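Local atomic coordinates of L-serine ammonia-lyase (PDB entry 5C3U), a protein that binds pyridoxal-5'-phosphate covalently and belongs to the family of pyridoxal-phosphate-dependent enzymes. Residues Phe39-Asn44 with Lys52-Gly57; Gln161-Gln166 with Val308-Gly313; Ile176-Val179 with Gly183-Asn186; Gly187-Leu192 with His251-Phe256. One frame throughout, in Å; residues are numbered along the deposited sequence.

Interaction 1: Phe39-Asn44 with Lys52-Gly57; sequences FLKMEN and KMRGIG. With PLP (pyridoxal-5'-phosphate), chain B.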
loop_
_atom_site.group_PDB
_atom_site.type_symbol
_atom_site.label_atom_id
_atom_site.label_comp_id
_atom_site.label_asym_id
_atom_site.label_seq_id
_atom_site.Cartn_x
_atom_site.Cartn_y
_atom_site.Cartn_z
ATOM N N PHE A 39 -6.740 -11.213 11.871
ATOM C CA PHE A 39 -7.318 -9.884 11.968
ATOM C C PHE A 39 -6.983 -9.103 10.705
ATOM O O PHE A 39 -5.877 -9.217 10.173
ATOM C CB PHE A 39 -6.765 -9.137 13.168
ATOM C CG PHE A 39 -7.183 -9.717 14.484
ATOM C CD1 PHE A 39 -6.369 -10.643 15.139
ATOM C CD2 PHE A 39 -8.390 -9.337 15.065
ATOM C CE1 PHE A 39 -6.764 -11.175 16.361
ATOM C CE2 PHE A 39 -8.781 -9.857 16.290
ATOM C CZ PHE A 39 -7.968 -10.780 16.931
ATOM N N LEU A 40 -7.930 -8.301 10.250
ATOM C CA LEU A 40 -7.759 -7.545 9.019
ATOM C C LEU A 40 -7.797 -6.057 9.337
ATOM O O LEU A 40 -8.797 -5.558 9.864
ATOM C CB LEU A 40 -8.871 -7.908 8.033
ATOM C CG LEU A 40 -9.047 -9.399 7.730
ATOM C CD1 LEU A 40 -10.272 -9.599 6.856
ATOM C CD2 LEU A 40 -7.802 -9.991 7.088
ATOM N N LYS A 41 -6.696 -5.361 9.039
ATOM C CA LYS A 41 -6.607 -3.910 9.255
ATOM C C LYS A 41 -7.127 -3.201 7.996
ATOM O O LYS A 41 -6.506 -3.275 6.937
ATOM C CB LYS A 41 -5.153 -3.521 9.581
ATOM C CG LYS A 41 -4.933 -2.054 9.917
ATOM C CD LYS A 41 -5.823 -1.591 11.069
ATOM C CE LYS A 41 -5.309 -0.263 11.616
ATOM N NZ LYS A 41 -6.258 0.307 12.624
ATOM N N MET A 42 -8.290 -2.549 8.102
ATOM C CA MET A 42 -9.061 -2.120 6.931
ATOM C C MET A 42 -8.759 -0.701 6.411
ATOM O O MET A 42 -9.546 0.228 6.602
ATOM C CB MET A 42 -10.577 -2.252 7.208
ATOM C CG MET A 42 -10.996 -3.649 7.664
ATOM S SD MET A 42 -10.651 -4.893 6.403
ATOM C CE MET A 42 -11.802 -4.356 5.140
ATOM N N GLU A 43 -7.648 -0.556 5.700
ATOM C CA GLU A 43 -7.267 0.742 5.111
ATOM C C GLU A 43 -8.120 1.239 3.924
ATOM O O GLU A 43 -7.978 2.396 3.473
ATOM C CB GLU A 43 -5.768 0.708 4.778
ATOM C CG GLU A 43 -4.912 0.426 6.007
ATOM C CD GLU A 43 -5.058 1.514 7.073
ATOM O OE1 GLU A 43 -4.764 2.689 6.766
ATOM O OE2 GLU A 43 -5.458 1.191 8.214
ATOM N N ASN A 44 -9.009 0.383 3.408
ATOM C CA ASN A 44 -9.938 0.799 2.354
ATOM C C ASN A 44 -10.932 1.833 2.855
ATOM O O ASN A 44 -11.603 2.491 2.062
ATOM C CB ASN A 44 -10.675 -0.412 1.756
ATOM C CG ASN A 44 -11.373 -1.260 2.818
ATOM O OD1 ASN A 44 -10.827 -1.503 3.899
ATOM N ND2 ASN A 44 -12.578 -1.726 2.508
ATOM N N LYS A 52 -2.539 4.927 1.485
ATOM C CA LYS A 52 -1.778 6.114 1.078
ATOM C C LYS A 52 -2.171 7.341 1.857
ATOM O O LYS A 52 -1.340 8.230 2.086
ATOM C CB LYS A 52 -1.866 6.404 -0.436
ATOM C CG LYS A 52 -1.214 5.339 -1.319
ATOM C CD LYS A 52 0.295 5.353 -1.046
ATOM C CE LYS A 52 1.063 4.657 -2.148
ATOM N NZ LYS A 52 0.489 3.307 -2.396
ATOM N N MET A 53 -3.436 7.410 2.280
ATOM C CA MET A 53 -3.877 8.530 3.103
ATOM C C MET A 53 -2.976 8.767 4.338
ATOM O O MET A 53 -2.765 9.921 4.737
ATOM C CB MET A 53 -5.337 8.318 3.500
ATOM C CG MET A 53 -6.203 9.557 3.599
ATOM S SD MET A 53 -6.096 10.723 2.223
ATOM C CE MET A 53 -5.161 11.803 3.215
ATOM N N ARG A 54 -2.404 7.707 4.923
ATOM C CA ARG A 54 -1.516 7.882 6.090
ATOM C C ARG A 54 -0.205 8.550 5.676
ATOM O O ARG A 54 0.127 9.646 6.162
ATOM C CB ARG A 54 -1.205 6.543 6.787
ATOM C CG ARG A 54 -2.430 5.859 7.380
ATOM C CD ARG A 54 -2.045 4.574 8.091
ATOM N NE ARG A 54 -3.235 3.883 8.572
ATOM C CZ ARG A 54 -3.765 4.043 9.781
ATOM N NH1 ARG A 54 -4.859 3.357 10.090
ATOM N NH2 ARG A 54 -3.209 4.868 10.679
ATOM N N GLY A 55 0.561 7.869 4.816
ATOM C CA GLY A 55 1.868 8.376 4.386
ATOM C C GLY A 55 1.763 9.677 3.625
ATOM O O GLY A 55 2.469 10.659 3.931
ATOM N N ILE A 56 0.883 9.687 2.612
ATOM C CA ILE A 56 0.760 10.843 1.718
ATOM C C ILE A 56 0.138 12.021 2.459
ATOM O O ILE A 56 0.579 13.164 2.286
ATOM C CB ILE A 56 0.017 10.496 0.407
ATOM C CG1 ILE A 56 0.714 9.324 -0.299
ATOM C CG2 ILE A 56 -0.139 11.723 -0.496
ATOM C CD1 ILE A 56 2.175 9.573 -0.627
ATOM N N GLY A 57 -0.841 11.735 3.320
ATOM C CA GLY A 57 -1.435 12.731 4.226
ATOM C C GLY A 57 -0.394 13.454 5.060
ATOM O O GLY A 57 -0.424 14.675 5.166
HETATM N N1 PLP B . -1.199 -1.545 -1.490
HETATM C C2 PLP B . -1.830 -0.461 -1.973
HETATM C C2A PLP B . -3.275 -0.506 -2.410
HETATM C C3 PLP B . -1.090 0.797 -2.092
HETATM O O3 PLP B . -1.708 1.920 -2.576
HETATM C C4 PLP B . 0.316 0.795 -1.635
HETATM C C4A PLP B . 1.098 2.040 -1.699
HETATM C C5 PLP B . 0.914 -0.463 -1.119
HETATM C C6 PLP B . 0.087 -1.590 -1.072
HETATM C C5A PLP B . 2.365 -0.545 -0.640
HETATM O O4P PLP B . 3.103 0.508 -1.246
HETATM P P PLP B . 4.624 0.972 -0.933
HETATM O O1P PLP B . 4.591 1.943 0.195
HETATM O O2P PLP B . 5.485 -0.278 -0.678
HETATM O O3P PLP B . 4.936 1.586 -2.253
#
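R54, reaching out of K52-G57, grips E43, just past the end of strand 37-42, and passes close to K41. Along the helix, K52 comes first; its CB points away from F39-N44, and the chain bends at chi2 and chi4 to bring NZ to pyridoxal-5'-phosphate (PLP). NZ is covalently joined to C4A of PLP and makes a weak hydrogen bond to PLP O3 (2.6 Å). M53 leads off to Y87 and C88. R54 carries the contact: its chain, extended from CG to NE (chi2 -178°, chi3 -176°), meets the E43 carboxylate side-on, NE donating to OE1 at 2.7 Å and NH1 to OE2 at 2.9 Å. Both oxygens lie near the guanidinium plane, yet the two flat groups are turned 41° apart. OE2 uses its syn lone pair, whereas OE1 is met from above its carboxylate plane. T22 OG1 also binds OE2, and Q46 NE2 binds OE1, so each oxygen of this buried carboxylate has a second partner. K41 CE and NZ lie 4.0 and 4.2 Å from R54 NH1. The two like charges are probably offset by E162, which forms salt bridges with K41 NZ and R54 NH2; Q166 OE1 and T22 O also hold K41 NZ. I56 packs on V85 of helix 79-92, while strand 37-42 runs beside strand 306-311 and helix 150-166 lies against K41, E43 and R54.

Interaction 2: Gln161-Gln166 with Val308-Gly313; sequences QELKTQ and VVLVTG. With PLP (pyridoxal-5'-phosphate), chain B.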
loop_
_atom_site.group_PDB
_atom_site.type_symbol
_atom_site.label_atom_id
_atom_site.label_comp_id
_atom_site.label_asym_id
_atom_site.label_seq_id
_atom_site.Cartn_x
_atom_site.Cartn_y
_atom_site.Cartn_z
ATOM N N GLN A 161 0.731 2.124 15.914
ATOM C CA GLN A 161 0.180 2.728 17.123
ATOM C C GLN A 161 -1.289 2.339 17.304
ATOM O O GLN A 161 -1.712 1.971 18.406
ATOM C CB GLN A 161 0.349 4.252 17.089
ATOM N N GLU A 162 -2.056 2.381 16.215
ATOM C CA GLU A 162 -3.433 1.891 16.226
ATOM C C GLU A 162 -3.518 0.396 16.548
ATOM O O GLU A 162 -4.308 -0.016 17.406
ATOM C CB GLU A 162 -4.128 2.186 14.893
ATOM C CG GLU A 162 -4.657 3.604 14.758
ATOM C CD GLU A 162 -5.190 3.923 13.365
ATOM O OE1 GLU A 162 -4.930 5.056 12.875
ATOM O OE2 GLU A 162 -5.876 3.056 12.756
ATOM N N LEU A 163 -2.701 -0.405 15.859
ATOM C CA LEU A 163 -2.702 -1.857 16.032
ATOM C C LEU A 163 -2.427 -2.276 17.473
ATOM O O LEU A 163 -3.071 -3.204 17.980
ATOM C CB LEU A 163 -1.680 -2.522 15.113
ATOM C CG LEU A 163 -1.999 -2.684 13.629
ATOM C CD1 LEU A 163 -0.896 -3.556 13.020
ATOM C CD2 LEU A 163 -3.366 -3.320 13.417
ATOM N N LYS A 164 -1.473 -1.591 18.107
ATOM C CA LYS A 164 -1.089 -1.835 19.494
ATOM C C LYS A 164 -2.280 -1.695 20.433
ATOM O O LYS A 164 -2.489 -2.544 21.308
ATOM C CB LYS A 164 0.028 -0.876 19.915
ATOM C CG LYS A 164 0.496 -1.061 21.350
ATOM C CD LYS A 164 1.816 -0.364 21.610
ATOM C CE LYS A 164 2.564 -1.106 22.702
ATOM N NZ LYS A 164 3.835 -0.449 23.097
ATOM N N THR A 165 -3.051 -0.627 20.245
ATOM C CA THR A 165 -4.253 -0.402 21.034
ATOM C C THR A 165 -5.298 -1.473 20.736
ATOM O O THR A 165 -5.814 -2.127 21.651
ATOM C CB THR A 165 -4.829 1.003 20.773
ATOM O OG1 THR A 165 -3.867 1.977 21.180
ATOM C CG2 THR A 165 -6.098 1.220 21.567
ATOM N N GLN A 166 -5.592 -1.662 19.452
ATOM C CA GLN A 166 -6.632 -2.593 19.035
ATOM C C GLN A 166 -6.348 -4.031 19.442
ATOM O O GLN A 166 -7.282 -4.797 19.675
ATOM C CB GLN A 166 -6.868 -2.487 17.529
ATOM C CG GLN A 166 -7.455 -1.145 17.140
ATOM C CD GLN A 166 -7.540 -0.951 15.638
ATOM O OE1 GLN A 166 -6.597 -1.252 14.904
ATOM N NE2 GLN A 166 -8.655 -0.407 15.182
ATOM N N VAL A 308 -1.995 -10.467 11.654
ATOM C CA VAL A 308 -2.654 -9.236 11.196
ATOM C C VAL A 308 -2.347 -9.044 9.707
ATOM O O VAL A 308 -1.196 -9.106 9.306
ATOM C CB VAL A 308 -2.148 -7.981 11.959
ATOM C CG1 VAL A 308 -2.724 -6.702 11.351
ATOM C CG2 VAL A 308 -2.512 -8.044 13.437
ATOM N N VAL A 309 -3.378 -8.842 8.894
ATOM C CA VAL A 309 -3.161 -8.595 7.456
ATOM C C VAL A 309 -3.495 -7.141 7.207
ATOM O O VAL A 309 -4.607 -6.707 7.540
ATOM C CB VAL A 309 -4.064 -9.492 6.579
ATOM C CG1 VAL A 309 -3.813 -9.240 5.090
ATOM C CG2 VAL A 309 -3.854 -10.955 6.930
ATOM N N LEU A 310 -2.560 -6.389 6.611
ATOM C CA LEU A 310 -2.852 -4.996 6.261
ATOM C C LEU A 310 -3.590 -4.964 4.950
ATOM O O LEU A 310 -3.014 -5.259 3.895
ATOM C CB LEU A 310 -1.581 -4.135 6.199
ATOM C CG LEU A 310 -0.615 -4.191 7.381
ATOM C CD1 LEU A 310 0.546 -3.226 7.138
ATOM C CD2 LEU A 310 -1.305 -3.878 8.708
ATOM N N VAL A 311 -4.878 -4.629 5.017
ATOM C CA VAL A 311 -5.710 -4.642 3.839
ATOM C C VAL A 311 -5.685 -3.234 3.278
ATOM O O VAL A 311 -6.423 -2.344 3.721
ATOM C CB VAL A 311 -7.143 -5.111 4.141
ATOM C CG1 VAL A 311 -8.018 -5.005 2.877
ATOM C CG2 VAL A 311 -7.114 -6.543 4.657
ATOM N N THR A 312 -4.799 -3.041 2.312
ATOM C CA THR A 312 -4.399 -1.691 1.923
ATOM C C THR A 312 -5.437 -0.924 1.108
ATOM O O THR A 312 -5.346 0.300 1.006
ATOM C CB THR A 312 -3.016 -1.681 1.263
ATOM O OG1 THR A 312 -2.975 -2.673 0.220
ATOM C CG2 THR A 312 -1.968 -1.998 2.314
ATOM N N GLY A 313 -6.402 -1.646 0.533
ATOM C CA GLY A 313 -7.546 -1.024 -0.117
ATOM C C GLY A 313 -7.201 -0.794 -1.574
ATOM O O GLY A 313 -6.820 -1.741 -2.295
HETATM N N1 PLP B . -1.199 -1.545 -1.490
HETATM C C2 PLP B . -1.830 -0.461 -1.973
HETATM C C2A PLP B . -3.275 -0.506 -2.410
HETATM C C3 PLP B . -1.090 0.797 -2.092
HETATM O O3 PLP B . -1.708 1.920 -2.576
HETATM C C4 PLP B . 0.316 0.795 -1.635
HETATM C C4A PLP B . 1.098 2.040 -1.699
HETATM C C5 PLP B . 0.914 -0.463 -1.119
HETATM C C6 PLP B . 0.087 -1.590 -1.072
HETATM C C5A PLP B . 2.365 -0.545 -0.640
HETATM O O4P PLP B . 3.103 0.508 -1.246
HETATM P P PLP B . 4.624 0.972 -0.933
HETATM O O1P PLP B . 4.591 1.943 0.195
HETATM O O2P PLP B . 5.485 -0.278 -0.678
HETATM O O3P PLP B . 4.936 1.586 -2.253
#
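L163 on helix 150-166 packs on V308 and L310 of strand 306-311, a helix-on-sheet contact in the larger, mixed sheet of a fold consistent with fold type II PLP enzymes. The contact is wholly apolar. V308 CG1 meets both methyls of the leucine, CD1 and CD2, each at 4.0 Å, and the two side chains run alongside each other, pointing opposite ways. L163 CD1 also reaches L310 CD2, at 4.3 Å, so one methyl spans two residues on the same side of the strand. A chi1 of -77° puts L163 CG anti to its carbonyl carbon and turns the branch down onto the sheet; V308 CG1, anti to its own backbone N (chi1 173°), rises to meet it. Neighbouring strands extend this surface, with L163 touching I175 of strand 174-178 and K41 of strand 37-42. Strand 306-311 is held between these two strands by backbone hydrogen bonds, V308 to A174 and V309 to F39 among them. On the helix, E162 OE2 bonds to T22 N and Q166 NE2 to T22 O, while K164 NZ reaches A195 O; these bonds tie the helix to the loops around it. Across the sheet, V309 packs against A285, L286 and C289 of helix 280-290, so this strand has helices on two faces. Past its end the chain enters the PLP pocket at T312 and G313. T312 OG1, placed between its backbone N and carbonyl carbon (chi1 50°), lies 2.7 Å from PLP N1.

Interaction 3: Ile176-Val179 with Gly183-Asn186; sequences ICPV and GLLN. With PLP (pyridoxal-5'-phosphate), chain B.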
loop_
_atom_site.group_PDB
_atom_site.type_symbol
_atom_site.label_atom_id
_atom_site.label_comp_id
_atom_site.label_asym_id
_atom_site.label_seq_id
_atom_site.Cartn_x
_atom_site.Cartn_y
_atom_site.Cartn_z
ATOM N N ILE A 176 1.331 -9.049 7.946
ATOM C CA ILE A 176 1.521 -9.290 6.524
ATOM C C ILE A 176 1.306 -7.979 5.789
ATOM O O ILE A 176 0.239 -7.368 5.913
ATOM C CB ILE A 176 0.546 -10.352 5.970
ATOM C CG1 ILE A 176 0.597 -11.632 6.825
ATOM C CG2 ILE A 176 0.843 -10.624 4.497
ATOM C CD1 ILE A 176 -0.398 -12.692 6.390
ATOM N N CYS A 177 2.326 -7.568 5.032
ATOM C CA CYS A 177 2.407 -6.202 4.507
ATOM C C CYS A 177 2.789 -6.246 3.011
ATOM O O CYS A 177 3.875 -6.709 2.659
ATOM C CB CYS A 177 3.424 -5.392 5.311
ATOM S SG CYS A 177 3.693 -3.694 4.747
ATOM N N PRO A 178 1.906 -5.767 2.137
ATOM C CA PRO A 178 2.259 -5.679 0.701
ATOM C C PRO A 178 3.409 -4.693 0.491
ATOM O O PRO A 178 3.464 -3.677 1.204
ATOM C CB PRO A 178 0.977 -5.128 0.031
ATOM C CG PRO A 178 0.067 -4.772 1.136
ATOM C CD PRO A 178 0.600 -5.164 2.460
ATOM N N VAL A 179 4.333 -5.001 -0.436
ATOM C CA VAL A 179 5.472 -4.105 -0.749
ATOM C C VAL A 179 5.507 -3.686 -2.224
ATOM O O VAL A 179 5.537 -4.544 -3.118
ATOM C CB VAL A 179 6.847 -4.738 -0.331
ATOM C CG1 VAL A 179 8.009 -3.803 -0.693
ATOM C CG2 VAL A 179 6.849 -5.013 1.161
ATOM N N GLY A 183 7.521 2.074 1.175
ATOM C CA GLY A 183 7.093 3.127 2.109
ATOM C C GLY A 183 6.300 2.601 3.289
ATOM O O GLY A 183 6.557 2.952 4.439
ATOM N N LEU A 184 5.302 1.773 2.996
ATOM C CA LEU A 184 4.439 1.205 4.041
ATOM C C LEU A 184 5.257 0.277 4.920
ATOM O O LEU A 184 5.232 0.385 6.151
ATOM C CB LEU A 184 3.254 0.471 3.419
ATOM C CG LEU A 184 2.296 -0.223 4.377
ATOM C CD1 LEU A 184 1.687 0.742 5.393
ATOM C CD2 LEU A 184 1.215 -0.929 3.550
ATOM N N LEU A 185 6.007 -0.598 4.267
ATOM C CA LEU A 185 6.949 -1.461 4.949
ATOM C C LEU A 185 7.810 -0.701 5.968
ATOM O O LEU A 185 7.890 -1.098 7.133
ATOM C CB LEU A 185 7.828 -2.203 3.953
ATOM C CG LEU A 185 8.864 -3.090 4.650
ATOM C CD1 LEU A 185 8.164 -4.170 5.481
ATOM C CD2 LEU A 185 9.858 -3.693 3.673
ATOM N N ASN A 186 8.463 0.366 5.515
ATOM C CA ASN A 186 9.309 1.193 6.398
ATOM C C ASN A 186 8.537 1.750 7.592
ATOM O O ASN A 186 9.027 1.717 8.721
ATOM C CB ASN A 186 9.976 2.347 5.614
ATOM C CG ASN A 186 10.911 1.864 4.506
ATOM O OD1 ASN A 186 11.269 0.683 4.434
ATOM N ND2 ASN A 186 11.300 2.783 3.621
HETATM N N1 PLP B . -1.199 -1.545 -1.490
HETATM C C2 PLP B . -1.830 -0.461 -1.973
HETATM C C2A PLP B . -3.275 -0.506 -2.410
HETATM C C3 PLP B . -1.090 0.797 -2.092
HETATM O O3 PLP B . -1.708 1.920 -2.576
HETATM C C4 PLP B . 0.316 0.795 -1.635
HETATM C C4A PLP B . 1.098 2.040 -1.699
HETATM C C5 PLP B . 0.914 -0.463 -1.119
HETATM C C6 PLP B . 0.087 -1.590 -1.072
HETATM C C5A PLP B . 2.365 -0.545 -0.640
HETATM O O4P PLP B . 3.103 0.508 -1.246
HETATM P P PLP B . 4.624 0.972 -0.933
HETATM O O1P PLP B . 4.591 1.943 0.195
HETATM O O2P PLP B . 5.485 -0.278 -0.678
HETATM O O3P PLP B . 4.936 1.586 -2.253
HETATM O O HOH W 1 5.493 -1.497 1.626
#
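C177 SG lies against L184, and V179 against L185, where strand 174-178 gives way to helix 183-194. L184 and L185 share one conformation, and C177 SG has the same first torsion. Trans to its backbone N (chi1 178°), C177 SG brings the sulfur to the helix, within 3.8 Å of L184 CG and 3.9 Å of the backbone N of L185. L184 bends at chi2 (58°), which lays CD2 beside the sulfur and toward the P178 ring. L185 is folded alike (chi2 62°) but faces V179: its CB and CD2 both sit 4.1 Å from V179 CG2. These side chains join the first strand and helix of a beta-alpha-beta unit completed by strand 202-207, whose V202 touches both C177 and L185. Between strand and helix runs a glycine loop. G180, G181 and G182 all offer backbone N-H groups to PLP, and L184 N donates to PLP O1P at 2.9 Å. P178 leans on the PLP ring, its CB 3.8 Å from C6. A water bridges the three parties: it donates to P178 O and to PLP O2P (2.6 Å) and accepts from L185 N (2.8 Å). The phosphate thus meets backbone N-H groups at the start of a helix, where the helix dipole would probably favour its negative charge, next to side-chain packing that is largely apolar.

Interaction 4: Gly187-Leu192 with His251-Phe256; sequences GVIMGL and HPVVPF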
loop_
_atom_site.group_PDB
_atom_site.type_symbol
_atom_site.label_atom_id
_atom_site.label_comp_id
_atom_site.label_asym_id
_atom_site.label_seq_id
_atom_site.Cartn_x
_atom_site.Cartn_y
_atom_site.Cartn_z
ATOM N N GLY A 187 7.340 2.287 7.345
ATOM C CA GLY A 187 6.520 2.774 8.448
ATOM C C GLY A 187 6.142 1.665 9.432
ATOM O O GLY A 187 6.152 1.866 10.647
ATOM N N VAL A 188 5.812 0.487 8.911
ATOM C CA VAL A 188 5.467 -0.637 9.781
ATOM C C VAL A 188 6.651 -1.015 10.690
ATOM O O VAL A 188 6.517 -1.062 11.929
ATOM C CB VAL A 188 4.931 -1.834 8.964
ATOM C CG1 VAL A 188 4.732 -3.057 9.847
ATOM C CG2 VAL A 188 3.593 -1.449 8.331
ATOM N N ILE A 189 7.813 -1.211 10.090
ATOM C CA ILE A 189 8.984 -1.581 10.876
ATOM C C ILE A 189 9.334 -0.482 11.896
ATOM O O ILE A 189 9.577 -0.766 13.079
ATOM C CB ILE A 189 10.183 -1.878 9.976
ATOM C CG1 ILE A 189 9.922 -3.136 9.137
ATOM C CG2 ILE A 189 11.445 -2.056 10.814
ATOM C CD1 ILE A 189 10.884 -3.261 7.978
ATOM N N MET A 190 9.323 0.770 11.450
ATOM C CA MET A 190 9.605 1.892 12.354
ATOM C C MET A 190 8.589 2.007 13.486
ATOM O O MET A 190 8.968 2.224 14.640
ATOM C CB MET A 190 9.733 3.206 11.583
ATOM C CG MET A 190 11.012 3.278 10.770
ATOM S SD MET A 190 11.053 4.621 9.560
ATOM C CE MET A 190 12.743 5.155 9.825
ATOM N N GLY A 191 7.301 1.863 13.156
ATOM C CA GLY A 191 6.243 1.781 14.165
ATOM C C GLY A 191 6.439 0.658 15.172
ATOM O O GLY A 191 6.203 0.848 16.374
ATOM N N LEU A 192 6.877 -0.506 14.690
ATOM C CA LEU A 192 7.095 -1.670 15.563
ATOM C C LEU A 192 8.247 -1.424 16.542
ATOM O O LEU A 192 8.169 -1.789 17.719
ATOM C CB LEU A 192 7.350 -2.939 14.735
ATOM C CG LEU A 192 6.145 -3.523 13.978
ATOM C CD1 LEU A 192 6.607 -4.668 13.092
ATOM C CD2 LEU A 192 5.063 -4.009 14.920
ATOM N N HIS A 251 15.628 -5.938 11.579
ATOM C CA HIS A 251 14.312 -6.349 12.052
ATOM C C HIS A 251 13.954 -7.612 11.316
ATOM O O HIS A 251 14.364 -7.779 10.168
ATOM C CB HIS A 251 13.278 -5.242 11.801
ATOM C CG HIS A 251 11.894 -5.577 12.320
ATOM N ND1 HIS A 251 11.447 -5.171 13.535
ATOM C CD2 HIS A 251 10.860 -6.331 11.752
ATOM C CE1 HIS A 251 10.201 -5.651 13.733
ATOM N NE2 HIS A 251 9.848 -6.365 12.643
ATOM N N PRO A 252 13.209 -8.530 11.961
ATOM C CA PRO A 252 12.794 -9.764 11.278
ATOM C C PRO A 252 11.798 -9.497 10.154
ATOM O O PRO A 252 10.644 -9.131 10.411
ATOM C CB PRO A 252 12.135 -10.589 12.395
ATOM C CG PRO A 252 11.774 -9.607 13.456
ATOM C CD PRO A 252 12.846 -8.549 13.389
ATOM N N VAL A 253 12.257 -9.639 8.920
ATOM C CA VAL A 253 11.394 -9.432 7.758
ATOM C C VAL A 253 11.506 -10.654 6.867
ATOM O O VAL A 253 12.616 -11.140 6.596
ATOM C CB VAL A 253 11.759 -8.155 6.962
ATOM C CG1 VAL A 253 10.924 -8.052 5.679
ATOM C CG2 VAL A 253 11.554 -6.903 7.815
ATOM N N VAL A 254 10.364 -11.176 6.431
ATOM C CA VAL A 254 10.355 -12.329 5.529
ATOM C C VAL A 254 9.819 -11.871 4.166
ATOM O O VAL A 254 8.625 -11.585 4.059
ATOM C CB VAL A 254 9.472 -13.474 6.082
ATOM C CG1 VAL A 254 9.434 -14.664 5.127
ATOM C CG2 VAL A 254 9.942 -13.912 7.465
ATOM N N PRO A 255 10.695 -11.747 3.145
ATOM C CA PRO A 255 10.198 -11.409 1.820
ATOM C C PRO A 255 9.518 -12.640 1.222
ATOM O O PRO A 255 10.030 -13.766 1.337
ATOM C CB PRO A 255 11.474 -11.068 1.030
ATOM C CG PRO A 255 12.568 -10.952 2.048
ATOM C CD PRO A 255 12.162 -11.899 3.141
ATOM N N PHE A 256 8.345 -12.442 0.645
ATOM C CA PHE A 256 7.630 -13.536 0.025
ATOM C C PHE A 256 6.958 -13.046 -1.255
ATOM O O PHE A 256 6.536 -11.896 -1.345
ATOM C CB PHE A 256 6.604 -14.108 1.004
ATOM C CG PHE A 256 6.152 -15.497 0.664
ATOM C CD1 PHE A 256 6.935 -16.606 1.006
ATOM C CD2 PHE A 256 4.953 -15.705 0.002
ATOM C CE1 PHE A 256 6.520 -17.894 0.690
ATOM C CE2 PHE A 256 4.531 -16.989 -0.317
ATOM C CZ PHE A 256 5.314 -18.083 0.020
#
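H251, just ahead of strand 253-258, packs its side chain against I189 and L192 of helix 183-194. With CG trans to the backbone N (chi1 -178°), the imidazole projects from the loop toward the helix. CB comes first and meets I189 CG2 at 3.8 Å; CG follows at 3.9 Å from the same methyl, and ND1 is still within 4.1 Å of it. Farther round the ring the partner changes. CE1 touches L192 CD1 (3.8 Å) and CB, and at the tip NE2 lies 3.7 Å from L192 CD1. Both aliphatic groups approach the ring obliquely, while P252 CD sits over one face, offset toward the rim. I189 runs alongside the histidine, pointing the other way; L192 crosses it at about a right angle. This is helix-on-sheet packing near the outer border of the mixed sheet, where strand 253-258 is the outermost strand and runs parallel to strand 202-207. V202 of that neighbouring strand touches both L192 and H251. NE2 of the histidine is hydrogen-bonded to V200 O, a bond that would help set the rotation of the ring among apolar neighbours. The other branch of I189 reaches the strand itself: CD1 meets V253 CG2 at 3.7 Å, the side chains crossing at about a right angle, with A204 and F213 also against V253.

In the fold
From the N terminus, interaction 1 closes first, with seven residues between its two segments, joining strand 37-42 to helix 52-67. Interaction 2 then opens at helix 150-166 and closes only at strand 306-311, and inside this long loop nest interaction 3, a tight strand-to-helix turn, and interaction 4, which begins on the same helix 183-194 and ends at the start of strand 253-258. Those two are in series and nothing crosses. All four reach one mixed sheet: strands 37-42, 306-311 and 174-178 are successive neighbours, and strand 253-258 is at its border. Interactions 1, 2 and 3 gather round PLP, while interaction 4 packs farther out, V188 linking it to L310 and C177.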